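HIT family hydrolase (PDB 6D6J) binds zinc and is probably a hydrolase of the histidine triad family, expected to act through an AMP-histidine intermediate. Local coordinates at residues C14-Q18 and G19-A23. Sequence-based numbering, arbitrary orientation.
With ZN (zinc ion), chain G.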
# COMPACT_ATOMS: atom_id res chain seq x y z
N CYS B 14 -15.06 4.79 11.87
CA CYS B 14 -15.63 6.09 12.19
C CYS B 14 -15.84 6.23 13.69
O CYS B 14 -15.57 7.29 14.26
CB CYS B 14 -16.95 6.28 11.44
SG CYS B 14 -16.75 6.72 9.67
N LYS B 15 -16.30 5.16 14.34
CA LYS B 15 -16.47 5.22 15.79
C LYS B 15 -15.15 5.48 16.50
O LYS B 15 -15.10 6.28 17.46
CB LYS B 15 -17.14 3.96 16.31
CG LYS B 15 -18.61 3.85 15.91
CD LYS B 15 -19.20 2.54 16.42
CE LYS B 15 -20.61 2.30 15.91
NZ LYS B 15 -21.10 0.94 16.25
N ILE B 16 -14.07 4.82 16.07
CA ILE B 16 -12.76 5.08 16.64
C ILE B 16 -12.35 6.52 16.39
O ILE B 16 -11.87 7.21 17.29
CB ILE B 16 -11.72 4.08 16.09
CG1 ILE B 16 -12.02 2.68 16.65
CG2 ILE B 16 -10.30 4.52 16.43
CD1 ILE B 16 -11.16 1.55 16.07
N ALA B 17 -12.55 7.01 15.15
CA ALA B 17 -12.17 8.37 14.82
C ALA B 17 -13.00 9.40 15.57
O ALA B 17 -12.58 10.55 15.70
CB ALA B 17 -12.30 8.60 13.31
N GLN B 18 -14.18 9.00 16.06
CA GLN B 18 -15.07 9.88 16.79
C GLN B 18 -14.95 9.71 18.31
O GLN B 18 -15.75 10.28 19.05
CB GLN B 18 -16.51 9.67 16.31
CG GLN B 18 -16.69 10.11 14.85
CD GLN B 18 -17.95 9.57 14.18
OE1 GLN B 18 -18.91 9.20 14.84
NE2 GLN B 18 -17.92 9.52 12.85
N GLY B 19 -13.96 8.94 18.77
CA GLY B 19 -13.73 8.81 20.20
C GLY B 19 -14.70 7.91 20.93
O GLY B 19 -14.73 7.92 22.16
N GLU B 20 -15.49 7.10 20.21
CA GLU B 20 -16.55 6.33 20.83
C GLU B 20 -16.14 4.91 21.20
O GLU B 20 -16.87 4.24 21.94
CB GLU B 20 -17.75 6.28 19.87
CG GLU B 20 -18.32 7.66 19.60
CD GLU B 20 -19.39 7.65 18.54
OE1 GLU B 20 -19.74 6.56 18.05
OE2 GLU B 20 -19.89 8.74 18.19
N ILE B 21 -14.99 4.44 20.71
CA ILE B 21 -14.47 3.11 21.00
C ILE B 21 -13.02 3.31 21.40
O ILE B 21 -12.28 4.02 20.71
CB ILE B 21 -14.59 2.20 19.77
CG1 ILE B 21 -16.05 1.79 19.59
CG2 ILE B 21 -13.66 0.97 19.88
CD1 ILE B 21 -16.32 1.03 18.34
N PRO B 22 -12.55 2.72 22.50
CA PRO B 22 -11.16 2.94 22.91
C PRO B 22 -10.18 2.34 21.91
O PRO B 22 -10.43 1.30 21.30
CB PRO B 22 -11.07 2.25 24.27
CG PRO B 22 -12.18 1.25 24.28
CD PRO B 22 -13.28 1.85 23.44
N ALA B 23 -9.07 3.04 21.72
CA ALA B 23 -8.02 2.60 20.81
C ALA B 23 -6.75 3.31 21.22
O ALA B 23 -6.80 4.36 21.85
CB ALA B 23 -8.37 2.95 19.36
ZN ZN G . -16.04 4.88 8.52
O HOH W 1 -11.32 6.38 19.92
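The carbonyl oxygen of Ile16 is gripped from two quarters: Gly19 N donates to Ile16 O at 3.1 Å, from well above the carbonyl plane, and a water donates to it at 2.8 Å. The same water gives its second hydrogen to Ile21 O, tying the helix end to the departing chain. Glu20 N reaches back to Lys15 O at 2.9 Å, and this pair of backbone bonds, with Gly19 at positive phi (76°), forms the Schellman motif that ends helix 12-17. Beyond the turn the chain passes across the helix end. The CB of Ile21 is directed toward the helix; its CD1 lies 3.7 Å from Lys15 CB, and its CG2 branch meets Ile16 CG1. The other branch of Ile16, CG2, set anti to the backbone N, touches Ala23 CB at 3.8 Å. On the exposed flank Gln18 and Glu20 run side by side, amide and carboxylate planes 81° apart, with Gln18 OE1 and Glu20 OE2 at 3.5 Å and not hydrogen-bonded. At the start of 14-18, Cys14 SG binds zinc at 2.3 Å, Cys11, His53 and His105 completing the site. The turn thus satisfies Lys15 O and Ile16 O, while Ile21 N is buried without a partner.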